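Local coordinates for protein ABC-type phosphate transport system, periplasmic component (PDB 4ECF) that binds phosphate and probably serves as the solute-binding component (PstS) of an ABC transporter that imports phosphate across the cytoplasmic membrane, at residues T12-P16 with A174-V178; Q24-H29 with A222-Y226. All blocks are in the same frame, centred on the assembly; numbering follows the deposited sequence.

From the N terminus, strand 4-10 leads into residues 12-16 and helix 15-28. The start of this helix takes part in interaction 1 and its far end in interaction 2. Interaction 1 closes a loop of 157 intervening residues at 174-178, in the loop after strand 169-174. Interaction 2 closes one of 192 residues at 222-226, on helix 218-228. The segments alternate along the chain, so the two loops cross rather than nest. Their centres are about 20 Å apart. Interaction 1 joins the two lobes at the phosphate site. Interaction 2 ties two helices together on the lobe that carries helix 15-28, well away from that site.

Interaction 1 of 2, residues T12-P16 with A174-V178; sequences TALQP and AFSYV. With PO4 (phosphate ion), chain B; ACT (acetate ion), chain C.
The phosphate site in the cleft of this two-lobed periplasmic-binding-protein fold brings Thr-12 against Tyr-177 of the other lobe. Tyr-177 OH donates a hydrogen bond of 2.7 Å to Thr-12 O, coming from above the carbonyl plane, 37° out of it. The side chains of Tyr-177 and Pro-16 cross at about a right angle, with Pro-16 CG 3.8 Å from Tyr-177 CE1. An acetate, probably from the crystallisation liquor, lies over one ring face of Tyr-177. Deeper in, the methyls of Ala-13 and Ala-174 touch, CB to CB, at 3.7 Å. One water bridges the two segments nearby. It donates to Ala-13 O and is 2.6 Å from Ser-176 OG.

Residues 12-13 also grip the phosphate. Thr-12 donates from both N and OG1 to phosphate O3, with Thr-12 OG1 at 2.7 Å. The side-chain torsion of Thr-12, chi1 70°, sets OG1 between the backbone N and the carbonyl carbon and turns it to the ion. Ala-13 N donates to phosphate O4 at 2.9 Å. Ser-11, Thr-41, Arg-127, Ser-131, Gly-132 and Thr-133 complete the site. The peptide between Thr-12 and Ala-13 is therefore bonded at both ends, its carbonyl to Tyr-177 and its N-H to phosphate. The tyrosine bond would probably polarise this peptide and strengthen its N-H as an anion donor.

Interaction 2 of 2, residues Q24-H29 with A222-Y226; sequences QYTGEH and AFITY
Tyr-25 drives the edge of its ring into the face of Tyr-226, and this T-shaped stack is the tight part of the contact. The planes stand 88° apart, and Tyr-25 CD2 is 3.5 Å from Tyr-226 CG, near the rim of that face. Tyr-226 has CG anti to the backbone N (chi1 -178°), which carries its ring across to helix 15-28. On the Phe-223 side, CD1 of Phe-223 lies 4.1 Å from Tyr-25 CB, in an offset edge-to-face pair with the edge of Phe-223 toward Tyr-25. The hydroxyl end of Tyr-25 reaches Ala-222, with Tyr-25 OH 3.4 Å from Ala-222 CB.

His-29 lays its imidazole over a face of Tyr-25 and forms a more distant, offset edge-to-face pair with Tyr-226. Its ND1 donates to Tyr-25 O at 2.8 Å, with the acceptor in the imidazole plane, and this fixes the rotation of the imidazole. These four rings form an aromatic cluster where segments 24-28 and 222-226 of helices 15-28 and 218-228 pack, their axes 115° apart, beside strand 32-39. Ile-232 of helix 230-239 also touches Tyr-226.

The outer side is looser and polar. Tyr-226 OH donates to Glu-28 OE1 at 2.7 Å, meeting the carboxylate from above its plane. Glu-28 is exposed, and the backbone bonds of its N-H are weak. With an alanine in place of Tyr-226, the Tyr-25 edge would probably lose the face it packs on and Glu-28 its hydroxyl partner. Gln-24 flanks the same hydroxyl, its CG 3.4 Å from Tyr-226 OH and its amide nearly perpendicular to the ring.

Interaction 1 of 2, residues T12-P16 with A174-V178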
ATOM      1  N   THR A  12       1.882  -1.024   6.312  1.00 16.37           N
ATOM      2  CA  THR A  12       2.412   0.336   6.391  1.00 17.60           C
ATOM      3  C   THR A  12       1.806   1.283   5.340  1.00 17.49           C
ATOM      4  O   THR A  12       1.737   2.497   5.570  1.00 18.61           O
ATOM      5  CB  THR A  12       3.970   0.372   6.347  1.00 17.42           C
ATOM      6  OG1 THR A  12       4.432   0.013   5.048  1.00 18.48           O
ATOM      7  CG2 THR A  12       4.525  -0.597   7.386  1.00 18.25           C
ATOM      8  N   ALA A  13       1.284   0.738   4.248  1.00 17.02           N
ATOM      9  CA  ALA A  13       0.542   1.553   3.293  1.00 17.21           C
ATOM     10  C   ALA A  13      -0.754   2.134   3.890  1.00 17.27           C
ATOM     11  O   ALA A  13      -1.155   3.263   3.579  1.00 18.82           O
ATOM     12  CB  ALA A  13       0.208   0.764   2.038  1.00 16.34           C
ATOM     13  N   LEU A  14      -1.387   1.363   4.785  1.00 15.25           N
ATOM     14  CA  LEU A  14      -2.682   1.689   5.348  1.00 15.68           C
ATOM     15  C   LEU A  14      -2.514   2.425   6.705  1.00 15.32           C
ATOM     16  O   LEU A  14      -3.402   3.141   7.172  1.00 16.53           O
ATOM     17  CB  LEU A  14      -3.454   0.394   5.547  1.00 16.66           C
ATOM     18  CG  LEU A  14      -4.917   0.448   5.977  1.00 17.32           C
ATOM     19  CD1 LEU A  14      -5.749   1.552   5.305  1.00 18.52           C
ATOM     20  CD2 LEU A  14      -5.534  -0.949   5.832  1.00 20.63           C
ATOM     21  N   GLN A  15      -1.328   2.305   7.274  1.00 14.81           N
ATOM     22  CA  GLN A  15      -1.041   2.825   8.584  1.00 15.43           C
ATOM     23  C   GLN A  15      -1.427   4.308   8.723  1.00 15.86           C
ATOM     24  O   GLN A  15      -2.013   4.714   9.744  1.00 16.03           O
ATOM     25  CB  GLN A  15       0.421   2.600   8.925  1.00 16.45           C
ATOM     26  CG  GLN A  15       0.751   2.910  10.379  1.00 17.03           C
ATOM     27  CD  GLN A  15       2.178   2.550  10.743  1.00 19.80           C
ATOM     28  OE1 GLN A  15       2.872   1.853   9.998  1.00 19.69           O
ATOM     29  NE2 GLN A  15       2.610   3.003  11.926  1.00 21.51           N
ATOM     30  N   PRO A  16      -1.099   5.148   7.731  1.00 17.11           N
ATOM     31  CA  PRO A  16      -1.422   6.581   7.936  1.00 17.02           C
ATOM     32  C   PRO A  16      -2.919   6.831   8.081  1.00 16.55           C
ATOM     33  O   PRO A  16      -3.334   7.695   8.878  1.00 17.47           O
ATOM     34  CB  PRO A  16      -0.860   7.252   6.657  1.00 18.60           C
ATOM     35  CG  PRO A  16       0.189   6.294   6.151  1.00 20.11           C
ATOM     36  CD  PRO A  16      -0.303   4.930   6.502  1.00 18.65           C
ATOM     37  N   ALA A 174       3.307   3.351  -1.555  1.00 19.50           N
ATOM     38  CA  ALA A 174       1.908   3.840  -1.618  1.00 19.97           C
ATOM     39  C   ALA A 174       1.870   5.355  -1.912  1.00 20.04           C
ATOM     40  O   ALA A 174       2.697   6.105  -1.434  1.00 19.73           O
ATOM     41  CB  ALA A 174       1.197   3.517  -0.295  1.00 20.32           C
ATOM     42  N   PHE A 175       0.849   5.814  -2.663  1.00 21.48           N
ATOM     43  CA  PHE A 175       0.716   7.215  -3.058  1.00 21.80           C
ATOM     44  C   PHE A 175       0.878   8.284  -1.927  1.00 25.45           C
ATOM     45  O   PHE A 175       1.585   9.297  -2.113  1.00 30.93           O
ATOM     46  CB  PHE A 175      -0.667   7.445  -3.717  1.00 23.07           C
ATOM     47  CG  PHE A 175      -0.800   6.996  -5.164  1.00 20.19           C
ATOM     48  CD1 PHE A 175       0.132   6.196  -5.815  1.00 17.55           C
ATOM     49  CD2 PHE A 175      -1.956   7.314  -5.856  1.00 18.82           C
ATOM     50  CE1 PHE A 175      -0.068   5.799  -7.130  1.00 18.71           C
ATOM     51  CE2 PHE A 175      -2.140   6.926  -7.183  1.00 18.90           C
ATOM     52  CZ  PHE A 175      -1.214   6.156  -7.797  1.00 19.31           C
ATOM     53  N   SER A 176       0.331   8.017  -0.769  1.00 30.41           N
ATOM     54  CA  SER A 176       0.438   9.018   0.331  1.00 40.10           C
ATOM     55  C   SER A 176       1.874   9.349   0.746  1.00 37.47           C
ATOM     56  O   SER A 176       2.182  10.479   1.212  1.00 29.57           O
ATOM     57  CB  SER A 176      -0.276   8.547   1.575  1.00 43.89           C
ATOM     58  OG  SER A 176       0.616   7.841   2.410  1.00 45.30           O
ATOM     59  N   TYR A 177       2.760   8.361   0.602  1.00 24.45           N
ATOM     60  CA  TYR A 177       4.108   8.569   1.040  1.00 23.50           C
ATOM     61  C   TYR A 177       4.897   9.441   0.083  1.00 23.78           C
ATOM     62  O   TYR A 177       5.976   9.893   0.419  1.00 25.55           O
ATOM     63  CB  TYR A 177       4.837   7.226   1.233  1.00 21.59           C
ATOM     64  CG  TYR A 177       4.467   6.477   2.513  1.00 19.22           C
ATOM     65  CD1 TYR A 177       3.300   5.704   2.605  1.00 18.91           C
ATOM     66  CD2 TYR A 177       5.266   6.587   3.656  1.00 21.11           C
ATOM     67  CE1 TYR A 177       2.945   5.072   3.776  1.00 18.56           C
ATOM     68  CE2 TYR A 177       4.925   5.938   4.832  1.00 19.44           C
ATOM     69  CZ  TYR A 177       3.754   5.191   4.913  1.00 17.85           C
ATOM     70  OH  TYR A 177       3.498   4.525   6.096  1.00 20.66           O
ATOM     71  N   VAL A 178       4.398   9.654  -1.136  1.00 25.94           N
ATOM     72  CA  VAL A 178       5.153  10.464  -2.071  1.00 28.37           C
ATOM     73  C   VAL A 178       5.220  11.914  -1.562  1.00 27.13           C
ATOM     74  O   VAL A 178       4.188  12.462  -1.187  1.00 28.14           O
ATOM     75  CB  VAL A 178       4.543  10.420  -3.506  1.00 31.08           C
ATOM     76  CG1 VAL A 178       5.292  11.382  -4.416  1.00 30.03           C
ATOM     77  CG2 VAL A 178       4.567   8.981  -4.056  1.00 31.66           C
TER
HETATM   78  P   PO4 B 300       2.814  -2.997   3.340  1.00 16.89           P
HETATM   79  O1  PO4 B 300       3.668  -2.913   2.081  1.00 18.46           O
HETATM   80  O2  PO4 B 300       2.200  -4.333   3.550  1.00 15.66           O
HETATM   81  O3  PO4 B 300       3.553  -2.524   4.561  1.00 16.14           O
HETATM   82  O4  PO4 B 300       1.610  -1.943   3.200  1.00 16.24           O
HETATM   83  C   ACT C 301       3.205   9.552   5.316  1.00 50.21           C
HETATM   84  O   ACT C 301       3.817  10.369   4.593  1.00 42.50           O
HETATM   85  OXT ACT C 301       2.146   9.034   4.914  1.00 49.86           O
HETATM   86  CH3 ACT C 301       3.768   9.200   6.666  1.00 49.74           C
HETATM   87  O   HOH W   1      -0.477   5.533   1.840  1.00 23.50           O

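Interaction 2 of 2, residues Q24-H29 with A222-Y226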
ATOM      1  N   GLN A  24      -8.697  10.773  15.341  1.00 18.23           N
ATOM      2  CA  GLN A  24      -9.929  11.506  15.202  1.00 18.97           C
ATOM      3  C   GLN A  24     -11.056  10.844  16.013  1.00 17.64           C
ATOM      4  O   GLN A  24     -11.766  11.522  16.739  1.00 17.65           O
ATOM      5  CB  GLN A  24     -10.278  11.683  13.731  1.00 20.15           C
ATOM      6  CG  GLN A  24     -11.391  12.700  13.518  1.00 20.22           C
ATOM      7  CD  GLN A  24     -11.568  13.055  12.075  1.00 24.44           C
ATOM      8  OE1 GLN A  24     -12.553  12.636  11.443  1.00 25.18           O
ATOM      9  NE2 GLN A  24     -10.631  13.823  11.543  1.00 22.07           N
ATOM     10  N   TYR A  25     -11.177   9.523  15.905  1.00 16.80           N
ATOM     11  CA  TYR A  25     -12.187   8.780  16.642  1.00 15.49           C
ATOM     12  C   TYR A  25     -12.025   8.993  18.153  1.00 14.67           C
ATOM     13  O   TYR A  25     -12.968   9.318  18.860  1.00 15.81           O
ATOM     14  CB  TYR A  25     -12.066   7.278  16.327  1.00 14.75           C
ATOM     15  CG  TYR A  25     -13.202   6.511  16.957  1.00 14.79           C
ATOM     16  CD1 TYR A  25     -13.164   6.108  18.290  1.00 16.67           C
ATOM     17  CD2 TYR A  25     -14.367   6.283  16.266  1.00 16.36           C
ATOM     18  CE1 TYR A  25     -14.238   5.460  18.883  1.00 15.95           C
ATOM     19  CE2 TYR A  25     -15.429   5.627  16.856  1.00 17.68           C
ATOM     20  CZ  TYR A  25     -15.369   5.230  18.165  1.00 17.26           C
ATOM     21  OH  TYR A  25     -16.460   4.586  18.774  1.00 20.46           O
ATOM     22  N   THR A  26     -10.799   8.849  18.648  1.00 15.22           N
ATOM     23  CA  THR A  26     -10.594   8.927  20.104  1.00 15.70           C
ATOM     24  C   THR A  26     -10.836  10.337  20.660  1.00 15.77           C
ATOM     25  O   THR A  26     -11.279  10.503  21.810  1.00 20.28           O
ATOM     26  CB  THR A  26      -9.240   8.390  20.583  1.00 16.65           C
ATOM     27  OG1 THR A  26      -8.156   9.102  20.022  1.00 19.62           O
ATOM     28  CG2 THR A  26      -9.114   6.856  20.301  1.00 16.51           C
ATOM     29  N   GLY A  27     -10.561  11.361  19.855  1.00 15.85           N
ATOM     30  CA  GLY A  27     -10.839  12.739  20.288  1.00 15.55           C
ATOM     31  C   GLY A  27     -12.319  13.054  20.271  1.00 15.73           C
ATOM     32  O   GLY A  27     -12.757  14.010  20.892  1.00 16.93           O
ATOM     33  N   GLU A  28     -13.094  12.269  19.530  1.00 17.15           N
ATOM     34  CA  GLU A  28     -14.567  12.430  19.467  1.00 16.89           C
ATOM     35  C   GLU A  28     -15.350  11.489  20.408  1.00 17.96           C
ATOM     36  O   GLU A  28     -16.556  11.650  20.573  1.00 19.45           O
ATOM     37  CB  GLU A  28     -15.016  12.205  18.002  1.00 17.99           C
ATOM     38  CG  GLU A  28     -14.551  13.336  17.083  1.00 19.91           C
ATOM     39  CD  GLU A  28     -14.727  13.066  15.589  1.00 22.49           C
ATOM     40  OE1 GLU A  28     -15.395  12.091  15.253  1.00 24.17           O
ATOM     41  OE2 GLU A  28     -14.229  13.860  14.759  1.00 23.16           O
ATOM     42  N   HIS A  29     -14.672  10.489  20.981  1.00 16.41           N
ATOM     43  CA  HIS A  29     -15.324   9.470  21.846  1.00 16.76           C
ATOM     44  C   HIS A  29     -14.522   9.324  23.107  1.00 17.26           C
ATOM     45  O   HIS A  29     -13.453   8.698  23.129  1.00 18.10           O
ATOM     46  CB  HIS A  29     -15.409   8.155  21.083  1.00 15.96           C
ATOM     47  CG  HIS A  29     -16.237   8.251  19.833  1.00 17.30           C
ATOM     48  ND1 HIS A  29     -15.734   8.685  18.660  1.00 20.23           N
ATOM     49  CD2 HIS A  29     -17.597   7.943  19.605  1.00 21.38           C
ATOM     50  CE1 HIS A  29     -16.719   8.671  17.722  1.00 22.90           C
ATOM     51  NE2 HIS A  29     -17.854   8.223  18.302  1.00 22.53           N
ATOM     52  N   ALA A 222     -17.140  -0.524  16.415  1.00 16.29           N
ATOM     53  CA  ALA A 222     -17.455   0.881  16.293  1.00 17.04           C
ATOM     54  C   ALA A 222     -16.458   1.643  15.443  1.00 16.97           C
ATOM     55  O   ALA A 222     -16.837   2.468  14.614  1.00 19.24           O
ATOM     56  CB  ALA A 222     -17.604   1.534  17.666  1.00 16.88           C
ATOM     57  N   PHE A 223     -15.166   1.370  15.637  1.00 16.29           N
ATOM     58  CA  PHE A 223     -14.158   2.051  14.864  1.00 16.02           C
ATOM     59  C   PHE A 223     -14.234   1.693  13.376  1.00 16.03           C
ATOM     60  O   PHE A 223     -14.108   2.570  12.506  1.00 16.17           O
ATOM     61  CB  PHE A 223     -12.785   1.715  15.417  1.00 15.80           C
ATOM     62  CG  PHE A 223     -11.641   2.323  14.664  1.00 14.79           C
ATOM     63  CD1 PHE A 223     -11.558   3.689  14.480  1.00 17.58           C
ATOM     64  CD2 PHE A 223     -10.605   1.529  14.208  1.00 16.38           C
ATOM     65  CE1 PHE A 223     -10.491   4.250  13.821  1.00 17.46           C
ATOM     66  CE2 PHE A 223      -9.529   2.091  13.564  1.00 17.53           C
ATOM     67  CZ  PHE A 223      -9.470   3.451  13.368  1.00 17.19           C
ATOM     68  N   ILE A 224     -14.363   0.408  13.074  1.00 15.13           N
ATOM     69  CA  ILE A 224     -14.500   0.016  11.662  1.00 14.99           C
ATOM     70  C   ILE A 224     -15.717   0.695  11.015  1.00 17.13           C
ATOM     71  O   ILE A 224     -15.604   1.270   9.889  1.00 17.56           O
ATOM     72  CB  ILE A 224     -14.485  -1.526  11.498  1.00 15.39           C
ATOM     73  CG1 ILE A 224     -13.122  -2.092  11.891  1.00 16.49           C
ATOM     74  CG2 ILE A 224     -14.806  -1.906  10.049  1.00 17.03           C
ATOM     75  CD1 ILE A 224     -13.171  -3.596  12.004  1.00 17.09           C
ATOM     76  N   THR A 225     -16.863   0.670  11.693  1.00 17.67           N
ATOM     77  CA  THR A 225     -18.053   1.375  11.219  1.00 20.34           C
ATOM     78  C   THR A 225     -17.740   2.872  10.927  1.00 20.05           C
ATOM     79  O   THR A 225     -18.083   3.406   9.873  1.00 18.83           O
ATOM     80  CB  THR A 225     -19.155   1.239  12.231  1.00 21.72           C
ATOM     81  OG1 THR A 225     -19.503  -0.151  12.329  1.00 20.72           O
ATOM     82  CG2 THR A 225     -20.380   2.084  11.848  1.00 20.62           C
ATOM     83  N   TYR A 226     -17.006   3.502  11.844  1.00 17.68           N
ATOM     84  CA  TYR A 226     -16.594   4.898  11.682  1.00 18.30           C
ATOM     85  C   TYR A 226     -15.725   5.125  10.455  1.00 17.37           C
ATOM     86  O   TYR A 226     -16.009   6.006   9.652  1.00 18.68           O
ATOM     87  CB  TYR A 226     -15.893   5.364  12.966  1.00 17.91           C
ATOM     88  CG  TYR A 226     -15.451   6.795  12.998  1.00 18.42           C
ATOM     89  CD1 TYR A 226     -16.298   7.803  13.444  1.00 20.64           C
ATOM     90  CD2 TYR A 226     -14.148   7.128  12.719  1.00 19.13           C
ATOM     91  CE1 TYR A 226     -15.861   9.106  13.526  1.00 21.35           C
ATOM     92  CE2 TYR A 226     -13.710   8.451  12.821  1.00 20.25           C
ATOM     93  CZ  TYR A 226     -14.559   9.410  13.225  1.00 22.58           C
ATOM     94  OH  TYR A 226     -14.137  10.731  13.318  1.00 27.58           O
TER